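Local structure of protein Thf1 (Thermosynechococcus elongatus, 5MJR) at residues 67-70 with 71-75; 105-108 with 109-113; 148-151 with 152-156. The protein associates with the FtsH protease complex involved in photosystem II repair in cyanobacteria and may take part in photosynthetic membrane biogenesis. One frame throughout, in Å; residues are numbered along the deposited sequence.

Contact 1 (67-70 with 71-75)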
# COMPACT_ATOMS: atom_id res chain seq x y z
N PRO A 67 -3.58 8.53 2.80
CA PRO A 67 -4.39 7.40 2.29
C PRO A 67 -3.76 6.61 1.19
O PRO A 67 -4.17 5.45 0.99
CB PRO A 67 -5.71 8.04 1.91
CG PRO A 67 -5.77 9.26 2.79
CD PRO A 67 -4.35 9.78 2.86
N LEU A 68 -2.80 7.19 0.47
CA LEU A 68 -2.12 6.43 -0.60
C LEU A 68 -1.25 5.32 0.08
O LEU A 68 -1.17 4.20 -0.42
CB LEU A 68 -1.30 7.31 -1.47
CG LEU A 68 -0.53 6.68 -2.62
CD1 LEU A 68 -1.49 6.07 -3.61
CD2 LEU A 68 0.40 7.67 -3.29
N PHE A 69 -0.53 5.72 1.14
CA PHE A 69 0.20 4.71 1.92
C PHE A 69 -0.73 3.67 2.54
O PHE A 69 -0.40 2.47 2.46
CB PHE A 69 0.99 5.46 2.99
CG PHE A 69 1.70 4.56 4.00
CD1 PHE A 69 2.84 3.94 3.72
CD2 PHE A 69 1.09 4.37 5.20
CE1 PHE A 69 3.43 3.07 4.71
CE2 PHE A 69 1.64 3.61 6.21
CZ PHE A 69 2.79 2.99 5.92
N ALA A 70 -1.84 4.10 3.09
CA ALA A 70 -2.78 3.15 3.63
C ALA A 70 -3.21 2.12 2.64
O ALA A 70 -3.24 0.90 2.88
CB ALA A 70 -3.98 3.81 4.26
N LEU A 71 -3.58 2.59 1.44
CA LEU A 71 -4.01 1.71 0.39
C LEU A 71 -2.88 0.75 -0.00
O LEU A 71 -3.12 -0.44 -0.25
CB LEU A 71 -4.57 2.46 -0.81
CG LEU A 71 -5.13 1.63 -1.97
CD1 LEU A 71 -6.23 0.75 -1.55
CD2 LEU A 71 -5.52 2.58 -3.09
N GLY A 72 -1.64 1.25 -0.09
CA GLY A 72 -0.57 0.40 -0.41
C GLY A 72 -0.29 -0.70 0.61
O GLY A 72 -0.06 -1.85 0.25
N VAL A 73 -0.35 -0.36 1.92
CA VAL A 73 -0.15 -1.36 2.97
C VAL A 73 -1.23 -2.41 2.92
O VAL A 73 -0.96 -3.63 2.98
CB VAL A 73 -0.11 -0.68 4.34
CG1 VAL A 73 -0.15 -1.69 5.51
CG2 VAL A 73 1.08 0.18 4.49
N VAL A 74 -2.49 -1.96 2.83
CA VAL A 74 -3.61 -2.90 2.81
C VAL A 74 -3.51 -3.81 1.60
O VAL A 74 -3.71 -5.03 1.69
CB VAL A 74 -4.95 -2.14 2.81
CG1 VAL A 74 -6.13 -3.02 2.44
CG2 VAL A 74 -5.17 -1.54 4.19
N THR A 75 -3.17 -3.22 0.46
CA THR A 75 -3.08 -4.02 -0.83
C THR A 75 -1.95 -5.02 -0.73
O THR A 75 -2.14 -6.20 -1.11
CB THR A 75 -2.87 -3.02 -2.02
OG1 THR A 75 -4.02 -2.18 -2.11
CG2 THR A 75 -2.73 -3.79 -3.31

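Contact 2 (105-108 with 109-113)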
# COMPACT_ATOMS: atom_id res chain seq x y z
N PRO A 105 -5.54 0.05 12.75
CA PRO A 105 -5.95 -0.79 11.60
C PRO A 105 -7.27 -0.31 10.99
O PRO A 105 -7.45 -0.46 9.77
CB PRO A 105 -6.05 -2.22 12.22
CG PRO A 105 -6.23 -1.96 13.70
CD PRO A 105 -5.46 -0.69 14.03
N GLN A 106 -8.20 0.19 11.80
CA GLN A 106 -9.46 0.67 11.30
C GLN A 106 -9.27 1.92 10.47
O GLN A 106 -9.98 2.09 9.45
CB GLN A 106 -10.49 0.92 12.39
CG GLN A 106 -11.87 1.17 11.92
CD GLN A 106 -12.47 0.09 11.07
OE1 GLN A 106 -12.11 -1.08 11.14
NE2 GLN A 106 -13.49 0.47 10.29
N GLN A 107 -8.37 2.80 10.84
CA GLN A 107 -8.06 3.98 10.00
C GLN A 107 -7.46 3.52 8.68
O GLN A 107 -7.87 4.01 7.61
CB GLN A 107 -7.11 4.95 10.69
CG GLN A 107 -6.78 6.19 9.86
CD GLN A 107 -5.88 7.18 10.50
OE1 GLN A 107 -5.31 6.94 11.58
NE2 GLN A 107 -5.67 8.30 9.85
N LEU A 108 -6.50 2.57 8.69
CA LEU A 108 -5.96 2.15 7.41
C LEU A 108 -7.06 1.51 6.55
O LEU A 108 -7.05 1.71 5.29
CB LEU A 108 -4.78 1.17 7.58
CG LEU A 108 -3.42 1.83 7.73
CD1 LEU A 108 -3.26 2.55 9.10
CD2 LEU A 108 -2.32 0.85 7.40
N LYS A 109 -7.90 0.68 7.13
CA LYS A 109 -8.98 0.03 6.36
C LYS A 109 -9.94 1.06 5.79
O LYS A 109 -10.30 0.96 4.58
CB LYS A 109 -9.73 -0.98 7.20
CG LYS A 109 -8.95 -2.23 7.52
CD LYS A 109 -9.92 -3.06 8.42
CE LYS A 109 -9.19 -4.11 9.06
NZ LYS A 109 -10.00 -5.05 9.90
N GLU A 110 -10.33 2.08 6.56
CA GLU A 110 -11.25 3.04 6.04
C GLU A 110 -10.58 3.88 4.95
O GLU A 110 -11.20 4.23 3.93
CB GLU A 110 -11.79 3.87 7.15
CG GLU A 110 -12.78 3.15 8.07
CD GLU A 110 -13.47 3.94 9.18
OE1 GLU A 110 -13.55 5.19 9.09
OE2 GLU A 110 -13.97 3.26 10.12
N ASP A 111 -9.32 4.24 5.14
CA ASP A 111 -8.59 5.04 4.14
C ASP A 111 -8.48 4.22 2.91
O ASP A 111 -8.63 4.76 1.76
CB ASP A 111 -7.25 5.52 4.62
CG ASP A 111 -7.33 6.82 5.40
OD1 ASP A 111 -8.33 7.56 5.29
OD2 ASP A 111 -6.38 7.12 6.12
N ALA A 112 -8.14 2.94 2.98
CA ALA A 112 -8.05 2.11 1.73
C ALA A 112 -9.44 2.11 1.06
O ALA A 112 -9.50 2.20 -0.20
CB ALA A 112 -7.56 0.74 2.12
N ALA A 113 -10.47 1.88 1.83
CA ALA A 113 -11.83 1.78 1.26
C ALA A 113 -12.28 3.09 0.61
O ALA A 113 -13.15 3.11 -0.26
CB ALA A 113 -12.82 1.32 2.32
O HOH W 1 -12.91 -3.49 10.34
O HOH W 2 -6.49 9.60 7.23

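Contact 3 (148-151 with 152-156)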
# COMPACT_ATOMS: atom_id res chain seq x y z
N TYR A 148 9.12 8.91 -0.52
CA TYR A 148 8.48 7.91 -1.35
C TYR A 148 8.86 6.48 -0.93
O TYR A 148 10.05 6.22 -0.67
CB TYR A 148 8.88 8.14 -2.81
CG TYR A 148 8.50 7.00 -3.76
CD1 TYR A 148 7.26 6.90 -4.30
CD2 TYR A 148 9.41 5.99 -4.05
CE1 TYR A 148 6.90 5.84 -5.07
CE2 TYR A 148 9.08 4.89 -4.84
CZ TYR A 148 7.84 4.83 -5.38
OH TYR A 148 7.48 3.79 -6.17
N SER A 149 7.86 5.62 -0.92
CA SER A 149 7.99 4.17 -0.69
C SER A 149 7.43 3.43 -1.88
O SER A 149 6.41 3.84 -2.47
CB SER A 149 7.17 3.84 0.58
OG SER A 149 7.08 2.41 0.81
N ARG A 150 7.94 2.22 -2.11
CA ARG A 150 7.26 1.31 -3.05
C ARG A 150 5.84 1.07 -2.67
O ARG A 150 5.01 0.74 -3.50
CB ARG A 150 8.06 -0.01 -3.15
CG ARG A 150 8.05 -0.82 -1.92
CD ARG A 150 7.01 -1.93 -2.00
NE ARG A 150 6.89 -2.63 -0.73
CZ ARG A 150 6.20 -3.76 -0.56
NH1 ARG A 150 5.54 -4.34 -1.59
NH2 ARG A 150 6.07 -4.22 0.67
N LEU A 151 5.51 1.18 -1.36
CA LEU A 151 4.10 1.08 -0.97
C LEU A 151 3.19 2.12 -1.60
O LEU A 151 2.02 1.82 -1.82
CB LEU A 151 3.98 1.02 0.57
CG LEU A 151 4.56 -0.18 1.29
CD1 LEU A 151 4.78 0.10 2.75
CD2 LEU A 151 3.66 -1.35 1.04
N HIS A 152 3.74 3.30 -1.88
CA HIS A 152 2.90 4.28 -2.56
C HIS A 152 2.66 3.87 -4.03
O HIS A 152 1.57 4.11 -4.55
CB HIS A 152 3.66 5.59 -2.59
CG HIS A 152 3.82 6.21 -1.25
ND1 HIS A 152 5.06 6.46 -0.74
CD2 HIS A 152 2.89 6.66 -0.37
CE1 HIS A 152 4.85 7.07 0.45
NE2 HIS A 152 3.54 7.18 0.71
N ALA A 153 3.61 3.17 -4.66
CA ALA A 153 3.40 2.57 -5.98
C ALA A 153 2.31 1.51 -5.99
O ALA A 153 1.45 1.47 -6.80
CB ALA A 153 4.67 2.01 -6.60
N VAL A 154 2.35 0.62 -4.97
CA VAL A 154 1.34 -0.40 -4.79
C VAL A 154 -0.02 0.25 -4.63
O VAL A 154 -1.02 -0.17 -5.21
CB VAL A 154 1.72 -1.41 -3.70
CG1 VAL A 154 0.57 -2.40 -3.47
CG2 VAL A 154 3.03 -2.13 -4.05
N GLY A 155 -0.09 1.25 -3.77
CA GLY A 155 -1.31 1.97 -3.57
C GLY A 155 -1.86 2.59 -4.90
O GLY A 155 -3.07 2.53 -5.15
N LEU A 156 -0.95 3.24 -5.65
CA LEU A 156 -1.39 3.82 -6.94
C LEU A 156 -2.01 2.75 -7.84
O LEU A 156 -3.06 2.95 -8.40
CB LEU A 156 -0.24 4.51 -7.63
CG LEU A 156 -0.53 5.12 -8.96
CD1 LEU A 156 -1.54 6.25 -8.90
CD2 LEU A 156 0.68 5.54 -9.71

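Contact 1 (67-70 with 71-75)
Phe69 lays one face of its ring against the CG2 methyl of Val73, one turn further along the helix. The methyl stands 3.8 Å from the ring centroid, 20° off the ring normal, which makes this a CH-pi contact; its offset toward the rim brings CG2 to 3.6 Å from CZ of Phe69. Two torsions produce the overlap. Phe69 holds CG opposite its backbone N (chi1 174°), while Val73 turns CG2 to the side of its own N, back toward the preceding turn. The same pair is joined through the backbone, where Val73 N donates to Phe69 O at 2.9 Å and nearly along the C=O axis. Leu57 and Leu151 also touch the Phe69 side chain, and Phe63 meets its ring edge-to-face. Further on, Leu71 O accepts twice, from opposite faces of its carbonyl plane: from Thr75 N at 2.9 Å and from OG1 of Thr75 at 2.7 Å. The OG1 bond ties the threonine hydroxyl to the helix backbone. The i to i+4 backbone bonds define an alpha-helix, here a buried one in an all-helical fold, packed against helices 41-58, 105-113 and 150-162.

Contact 2 (105-108 with 109-113)
Gln106 runs CG opposite its backbone N (chi1 -169°) and then bends at chi2, which carries its amide forward along the helix to the carboxylate of Glu110, whose CG lies beside its backbone N and whose chain runs on extended. This i to i+4 pair lies on the solvent-facing side of alpha-helix 105-113. NE2 of Gln106 donates to OE2 of Glu110 at 2.8 Å with an N-H...O angle of 171°. The acceptor lies in the amide plane of Gln106, and OE2 accepts the hydrogen bond through its anti lone pair, away from the other oxygen; amide and carboxylate planes nevertheless stand 77° apart. The other end of the amide reaches Lys109, whose side chain crosses that of Gln106 at about a right angle, through a water. This water donates to OE1 of Gln106 at 2.7 Å and accepts a weak bond from NZ of Lys109, so both ends of the amide have partners and its rotation is probably restricted.

Gln107 and Asp111 repeat the spacing in another way. Their side chains lie alongside each other and point the same way, without a direct bond between them. OD2 of Asp111 is also hydrogen-bonded to the hydroxyl of Tyr65, linking this carboxylate to the loop ahead of helix 67-80, while Leu108 turns inward onto Val73 of that helix. A second water closes the glutamine-aspartate pair, accepting from NE2 of Gln107 at 3.0 Å and donating to OD2 of Asp111 at 2.7 Å.

Contact 3 (148-151 with 152-156)
The His152 ring has the backbone of residues 148-149 at its edge, in plane: Tyr148 C and Ser149 N. Ser149 N donates to ND1 at 2.9 Å; a backbone N-H can only donate, so ND1 accepts, and the donor sits 13° from the ring plane, where the ND1 lone pair is expected. The ring also meets that of His144, their planes at about 45°. The Arg150 guanidinium has Leu151 CD2 over one face, 3.6 Å above the plane, and its NH2 forms a salt bridge with Glu53. Tyr148 passes His152 in the opposite direction, bringing OH to 3.4 Å from Ala153 CB; that hydroxyl is hydrogen-bonded to Asp192 of helix 186-198. With CG beside its own backbone N (chi1 -68°), His152 folds back over the start of the helix. Its bond from Ser149 N makes a capping box, with Ser149 OG as N-cap accepting from Leu151 N at 2.9 Å; His152 N bonds to Ser149 O at 2.8 Å, closing the first turn. With an alanine in place of His152, Ser149 N would probably lose its imidazole acceptor and a gap open toward His144 and Phe69. Acceptance at ND1 implies an unprotonated nitrogen, with any ring proton probably on NE2.

In the fold
Helix 67-80 joins the three contacts: contact 1 lies about 3 Å from the centre of the chain, with the centres of contacts 2 and 3 each about 8 Å from its own. Toward contact 2 it packs Ala70 CB on Asp111 CB at 3.7 Å and Val73 CG1 on Leu108 CD2 at 3.8 Å. Toward contact 3, Leu71 CD2 comes to 3.2 Å from Gly155 O, and Thr75 CG2 to 3.6 Å from Val154 CG1. Contacts 2 and 3 do not touch; their nearest atoms are about 8 Å apart. A sulfate ion, probably from the crystallisation liquor, lies about 4 Å from the Tyr148 side chain in contact 3.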